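Local coordinates for protein similarities with probable monooxygenase (Photorhabdus luminescens, PDB 4HB9) that binds FAD and probably acts as a flavin-dependent monooxygenase, with stilbene epoxidation a possible role, at residues 62-65 and 66-69; 371-374 and 375-379. All blocks are in the same frame, centred on the assembly; numbering follows the deposited sequence.

Contact 1 (62-65 and 66-69); sequences ENWL and AFEE. With EDO (1,2-ethanediol), chain K.
The amide of Phe67 and the carbonyl oxygen of Asn63 (N to O 2.9 Å) make the shortest hydrogen bond between the two halves of this stretch, one of four i to i+4 bonds that join them within the alpha-helix 61-70. Trp64 and Phe67 stand three positions apart, each with CG anti to its backbone nitrogen (chi1 170° and 176°), and both rings leave the helix on the side of helix 49-58. Their planes are nearly parallel but slid apart, and the touch is Trp64 CZ3 against Phe67 CD2 at 3.5 Å. One turn on from Trp64, the extended chain of Glu68 runs over the indole: its CG makes a CH-pi contact, 4.1 Å from the centroid of the five-membered ring. The carboxylate beyond, tilted 37° to the ring, brings Glu68 CD to 3.3 Å from Trp64 NE1, while Glu68 OE1 comes 3.3 Å from Leu65 CD2. Phe67 is buried between Leu55 of helix 49-58, Leu107 and Ile109 of strand 106-110, and Leu114, while Asn63 ND2 bonds to the carbonyl oxygens of Ile117 and Lys120. Glu68 O accepts a hydrogen bond from O1 of a 1,2-ethanediol, probably from the crystallisation liquor, at 2.7 Å.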
ATOM      1  N   GLU A  62       2.602 -22.160  -7.623  1.00 22.22           N
ATOM      2  CA  GLU A  62       1.616 -22.527  -6.599  1.00 24.04           C
ATOM      3  C   GLU A  62       1.082 -21.275  -5.868  1.00 22.22           C
ATOM      4  O   GLU A  62      -0.119 -21.174  -5.571  1.00 18.28           O
ATOM      5  CB  GLU A  62       2.111 -23.610  -5.648  1.00 27.75           C
ATOM      6  CG  GLU A  62       3.219 -23.235  -4.687  1.00 34.88           C
ATOM      7  CD  GLU A  62       3.496 -24.334  -3.655  1.00 43.63           C
ATOM      8  OE1 GLU A  62       2.536 -25.024  -3.203  1.00 50.14           O
ATOM      9  OE2 GLU A  62       4.674 -24.479  -3.266  1.00 47.39           O
ATOM     10  N   ASN A  63       1.961 -20.305  -5.627  1.00 20.39           N
ATOM     11  CA  ASN A  63       1.532 -19.025  -5.026  1.00 19.40           C
ATOM     12  C   ASN A  63       0.618 -18.256  -5.982  1.00 18.82           C
ATOM     13  O   ASN A  63      -0.413 -17.704  -5.559  1.00 19.44           O
ATOM     14  CB  ASN A  63       2.721 -18.128  -4.660  1.00 19.64           C
ATOM     15  CG  ASN A  63       3.721 -18.799  -3.746  1.00 19.92           C
ATOM     16  OD1 ASN A  63       4.205 -19.888  -4.040  1.00 21.98           O
ATOM     17  ND2 ASN A  63       4.053 -18.149  -2.649  1.00 21.07           N
ATOM     18  N   TRP A  64       0.970 -18.231  -7.261  1.00 17.76           N
ATOM     19  CA  TRP A  64       0.162 -17.521  -8.246  1.00 17.86           C
ATOM     20  C   TRP A  64      -1.251 -18.125  -8.310  1.00 18.71           C
ATOM     21  O   TRP A  64      -2.257 -17.411  -8.259  1.00 17.55           O
ATOM     22  CB  TRP A  64       0.833 -17.538  -9.626  1.00 18.71           C
ATOM     23  CG  TRP A  64      -0.050 -17.036 -10.698  1.00 19.30           C
ATOM     24  CD1 TRP A  64      -0.597 -17.754 -11.719  1.00 20.77           C
ATOM     25  CD2 TRP A  64      -0.538 -15.714 -10.837  1.00 19.73           C
ATOM     26  NE1 TRP A  64      -1.382 -16.951 -12.492  1.00 21.60           N
ATOM     27  CE2 TRP A  64      -1.380 -15.695 -11.963  1.00 20.95           C
ATOM     28  CE3 TRP A  64      -0.342 -14.535 -10.128  1.00 21.06           C
ATOM     29  CZ2 TRP A  64      -1.995 -14.541 -12.396  1.00 21.08           C
ATOM     30  CZ3 TRP A  64      -0.976 -13.406 -10.541  1.00 20.85           C
ATOM     31  CH2 TRP A  64      -1.790 -13.412 -11.664  1.00 20.72           C
ATOM     32  N   LEU A  65      -1.339 -19.446  -8.343  1.00 19.20           N
ATOM     33  CA  LEU A  65      -2.676 -20.073  -8.362  1.00 19.65           C
ATOM     34  C   LEU A  65      -3.480 -19.741  -7.102  1.00 17.71           C
ATOM     35  O   LEU A  65      -4.705 -19.540  -7.181  1.00 16.46           O
ATOM     36  CB  LEU A  65      -2.586 -21.588  -8.541  1.00 20.54           C
ATOM     37  CG  LEU A  65      -2.110 -22.116  -9.890  1.00 23.76           C
ATOM     38  CD1 LEU A  65      -2.197 -23.633  -9.898  1.00 25.83           C
ATOM     39  CD2 LEU A  65      -2.879 -21.553 -11.064  1.00 26.08           C
ATOM     40  N   ALA A  66      -2.816 -19.674  -5.946  1.00 16.85           N
ATOM     41  CA  ALA A  66      -3.494 -19.307  -4.691  1.00 17.16           C
ATOM     42  C   ALA A  66      -4.033 -17.860  -4.734  1.00 17.49           C
ATOM     43  O   ALA A  66      -5.135 -17.564  -4.242  1.00 17.32           O
ATOM     44  CB  ALA A  66      -2.585 -19.499  -3.495  1.00 17.20           C
ATOM     45  N   PHE A  67      -3.255 -16.983  -5.339  1.00 16.91           N
ATOM     46  CA  PHE A  67      -3.677 -15.619  -5.598  1.00 17.77           C
ATOM     47  C   PHE A  67      -4.920 -15.548  -6.477  1.00 17.87           C
ATOM     48  O   PHE A  67      -5.859 -14.831  -6.144  1.00 17.78           O
ATOM     49  CB  PHE A  67      -2.555 -14.783  -6.231  1.00 17.84           C
ATOM     50  CG  PHE A  67      -2.989 -13.403  -6.597  1.00 18.68           C
ATOM     51  CD1 PHE A  67      -3.124 -12.428  -5.619  1.00 17.97           C
ATOM     52  CD2 PHE A  67      -3.287 -13.071  -7.916  1.00 19.66           C
ATOM     53  CE1 PHE A  67      -3.549 -11.162  -5.936  1.00 17.52           C
ATOM     54  CE2 PHE A  67      -3.708 -11.794  -8.245  1.00 19.44           C
ATOM     55  CZ  PHE A  67      -3.850 -10.839  -7.260  1.00 19.29           C
ATOM     56  N   GLU A  68      -4.921 -16.276  -7.585  1.00 17.74           N
ATOM     57  CA  GLU A  68      -6.070 -16.300  -8.483  1.00 19.02           C
ATOM     58  C   GLU A  68      -7.305 -16.803  -7.733  1.00 19.30           C
ATOM     59  O   GLU A  68      -8.382 -16.249  -7.896  1.00 20.68           O
ATOM     60  CB  GLU A  68      -5.802 -17.193  -9.703  1.00 21.19           C
ATOM     61  CG  GLU A  68      -4.802 -16.583 -10.663  1.00 23.46           C
ATOM     62  CD  GLU A  68      -4.593 -17.402 -11.906  1.00 26.64           C
ATOM     63  OE1 GLU A  68      -4.311 -18.616 -11.802  1.00 30.67           O
ATOM     64  OE2 GLU A  68      -4.671 -16.808 -12.986  1.00 31.80           O
ATOM     65  N   GLU A  69      -7.122 -17.833  -6.920  1.00 18.65           N
ATOM     66  CA  GLU A  69      -8.196 -18.433  -6.118  1.00 19.19           C
ATOM     67  C   GLU A  69      -8.776 -17.459  -5.072  1.00 19.67           C
ATOM     68  O   GLU A  69      -9.987 -17.418  -4.859  1.00 19.05           O
ATOM     69  CB  GLU A  69      -7.678 -19.703  -5.459  1.00 19.38           C
ATOM     70  CG  GLU A  69      -8.618 -20.401  -4.488  1.00 20.51           C
ATOM     71  CD  GLU A  69      -9.891 -20.937  -5.110  1.00 22.44           C
ATOM     72  OE1 GLU A  69      -9.919 -21.187  -6.335  1.00 23.13           O
ATOM     73  OE2 GLU A  69     -10.878 -21.131  -4.347  1.00 22.60           O
TER
HETATM   74  C1  EDO K 510      -9.732 -13.447 -10.072  1.00 45.15           C
HETATM   75  O1  EDO K 510      -8.925 -14.620  -9.936  1.00 41.04           O
HETATM   76  C2  EDO K 510     -11.152 -13.630  -9.544  1.00 45.53           C
HETATM   77  O2  EDO K 510     -11.661 -14.963  -9.683  1.00 44.95           O

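Contact 2 (371-374 and 375-379); sequences NEIV and GISLR
Ile373 O is gripped twice by Ser377, a frequent way for a serine within an alpha-helix to satisfy its hydroxyl. The Ser377 amide nitrogen sits 2.8 Å from Ile373 O in an almost straight bond (172° at the hydrogen), and OG of the same serine donates to that oxygen from 3.2 Å. With chi1 at -65°, OG lies beside the serine's own nitrogen and reaches back to the preceding turn, meeting the carbonyl from above its plane, 43° out of it.

The regular i to i+4 bonds account for the other carbonyls of residues 371-374: Gly375 N reaches Asn371 O at 3.1 Å, Ile376 N reaches Glu372 O at 3.0 Å, and Leu378 N reaches Val374 O at 2.9 Å. Glu372 O has a second donor, a water 2.9 Å away. That water in turn accepts from Arg379 NH2 at 2.7 Å, lying in the plane of the guanidinium at its edge. Bends at the last two torsions of Arg379 fold the group back along the helix, where one of its faces lies over Gly375 O, itself the acceptor for the Arg379 amide; at glycine there is no side chain beneath the arginine. The water thus bridges a backbone acceptor and a cationic donor seven residues apart.

Apolar contact is slight. Glu372 and Ile376 run side by side in the same direction, with Glu372 CG 3.9 Å from Ile376 CD1. The side-chain amide of Asn371 is held outside the stretch, OD1 accepting from Leu305 N. The stretch forms part of the long C-terminal helix 355-386, which here rests on loops: Ile373 on Ser329, just ahead of helix 330-349; Ser377 on Met326, after helix 318-321; and Asn371 on His304, beyond strand 295-301.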
ATOM      1  N   ASN A 371       7.499   9.536 -10.000  1.00 22.29           N
ATOM      2  CA  ASN A 371       7.155  10.950 -10.116  1.00 24.58           C
ATOM      3  C   ASN A 371       5.792  11.147 -10.782  1.00 23.83           C
ATOM      4  O   ASN A 371       4.986  11.987 -10.355  1.00 24.00           O
ATOM      5  CB  ASN A 371       8.250  11.721 -10.868  1.00 23.46           C
ATOM      6  CG  ASN A 371       9.507  11.922 -10.033  1.00 24.49           C
ATOM      7  OD1 ASN A 371       9.461  12.035  -8.790  1.00 24.00           O
ATOM      8  ND2 ASN A 371      10.654  11.989 -10.712  1.00 22.54           N
ATOM      9  N   GLU A 372       5.514  10.375 -11.818  1.00 24.36           N
ATOM     10  CA  GLU A 372       4.230  10.493 -12.473  1.00 27.51           C
ATOM     11  C   GLU A 372       3.111  10.142 -11.485  1.00 25.79           C
ATOM     12  O   GLU A 372       2.116  10.856 -11.379  1.00 23.51           O
ATOM     13  CB  GLU A 372       4.144   9.612 -13.729  1.00 29.88           C
ATOM     14  CG  GLU A 372       2.742   9.581 -14.334  1.00 36.19           C
ATOM     15  CD  GLU A 372       2.668   8.871 -15.687  1.00 44.11           C
ATOM     16  OE1 GLU A 372       3.731   8.645 -16.310  1.00 47.90           O
ATOM     17  OE2 GLU A 372       1.538   8.541 -16.137  1.00 50.81           O
ATOM     18  N   ILE A 373       3.275   9.047 -10.759  1.00 24.06           N
ATOM     19  CA  ILE A 373       2.208   8.580  -9.863  1.00 26.67           C
ATOM     20  C   ILE A 373       1.956   9.562  -8.707  1.00 25.72           C
ATOM     21  O   ILE A 373       0.796   9.870  -8.374  1.00 26.74           O
ATOM     22  CB  ILE A 373       2.526   7.162  -9.345  1.00 28.95           C
ATOM     23  CG1 ILE A 373       2.395   6.179 -10.498  1.00 31.09           C
ATOM     24  CG2 ILE A 373       1.560   6.763  -8.234  1.00 32.41           C
ATOM     25  CD1 ILE A 373       3.083   4.854 -10.248  1.00 32.71           C
ATOM     26  N   VAL A 374       3.031  10.070  -8.119  1.00 24.79           N
ATOM     27  CA  VAL A 374       2.949  11.045  -7.020  1.00 26.24           C
ATOM     28  C   VAL A 374       2.163  12.270  -7.466  1.00 25.96           C
ATOM     29  O   VAL A 374       1.300  12.761  -6.741  1.00 25.64           O
ATOM     30  CB  VAL A 374       4.359  11.459  -6.522  1.00 27.81           C
ATOM     31  CG1 VAL A 374       4.326  12.727  -5.674  1.00 28.59           C
ATOM     32  CG2 VAL A 374       4.971  10.334  -5.718  1.00 27.90           C
ATOM     33  N   GLY A 375       2.463  12.735  -8.676  1.00 22.66           N
ATOM     34  CA  GLY A 375       1.754  13.848  -9.285  1.00 23.01           C
ATOM     35  C   GLY A 375       0.270  13.575  -9.446  1.00 23.14           C
ATOM     36  O   GLY A 375      -0.554  14.430  -9.101  1.00 22.30           O
ATOM     37  N   ILE A 376      -0.074  12.396  -9.964  1.00 23.32           N
ATOM     38  CA  ILE A 376      -1.475  12.002 -10.121  1.00 24.40           C
ATOM     39  C   ILE A 376      -2.193  11.951  -8.767  1.00 24.36           C
ATOM     40  O   ILE A 376      -3.303  12.494  -8.635  1.00 23.61           O
ATOM     41  CB  ILE A 376      -1.624  10.640 -10.840  1.00 26.04           C
ATOM     42  CG1 ILE A 376      -1.140  10.745 -12.291  1.00 27.92           C
ATOM     43  CG2 ILE A 376      -3.076  10.185 -10.829  1.00 27.42           C
ATOM     44  CD1 ILE A 376      -0.957   9.410 -12.980  1.00 28.64           C
ATOM     45  N   SER A 377      -1.555  11.334  -7.773  1.00 24.31           N
ATOM     46  CA  SER A 377      -2.101  11.273  -6.400  1.00 26.95           C
ATOM     47  C   SER A 377      -2.348  12.640  -5.773  1.00 25.43           C
ATOM     48  O   SER A 377      -3.388  12.879  -5.145  1.00 23.03           O
ATOM     49  CB  SER A 377      -1.167  10.490  -5.481  1.00 29.05           C
ATOM     50  OG  SER A 377      -1.096   9.149  -5.883  1.00 32.24           O
ATOM     51  N   LEU A 378      -1.384  13.538  -5.925  1.00 24.09           N
ATOM     52  CA  LEU A 378      -1.516  14.874  -5.406  1.00 24.23           C
ATOM     53  C   LEU A 378      -2.701  15.603  -6.051  1.00 24.14           C
ATOM     54  O   LEU A 378      -3.541  16.165  -5.348  1.00 23.41           O
ATOM     55  CB  LEU A 378      -0.223  15.653  -5.622  1.00 26.74           C
ATOM     56  CG  LEU A 378      -0.177  17.070  -5.056  1.00 29.24           C
ATOM     57  CD1 LEU A 378      -0.476  17.118  -3.567  1.00 30.15           C
ATOM     58  CD2 LEU A 378       1.195  17.661  -5.317  1.00 31.50           C
ATOM     59  N   ARG A 379      -2.800  15.573  -7.376  1.00 23.99           N
ATOM     60  CA  ARG A 379      -3.916  16.250  -8.045  1.00 25.78           C
ATOM     61  C   ARG A 379      -5.278  15.653  -7.676  1.00 24.13           C
ATOM     62  O   ARG A 379      -6.261  16.390  -7.556  1.00 22.18           O
ATOM     63  CB  ARG A 379      -3.736  16.247  -9.562  1.00 29.48           C
ATOM     64  CG  ARG A 379      -2.502  17.026  -9.990  1.00 34.25           C
ATOM     65  CD  ARG A 379      -2.445  17.268 -11.488  1.00 39.12           C
ATOM     66  NE  ARG A 379      -2.051  16.073 -12.242  1.00 43.10           N
ATOM     67  CZ  ARG A 379      -0.801  15.631 -12.378  1.00 43.07           C
ATOM     68  NH1 ARG A 379       0.211  16.266 -11.802  1.00 45.61           N
ATOM     69  NH2 ARG A 379      -0.566  14.531 -13.085  1.00 42.16           N
TER
HETATM   70  O   HOH W   1       1.741  13.209 -12.974  1.00 37.85           O

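Contacts 1 and 2 are separate turns of two helices, with centres 31 Å apart and nearest atoms about 17 Å apart, so neither touches the other. What relates them is the flavin region: the FAD, with Asn332, lies between helix 61-70 and the C-terminal helix 355-386. The side chain of Phe67 in contact 1 is about 11 Å from the bound FAD, and that of Ile373 in contact 2 about 9 Å. Both also approach the FAD-binding residue Asn332, whose side chain is about 8 Å from that of Phe67 and about 7 Å from that of Ile373. At 9 to 11 Å neither side chain touches the flavin cofactor.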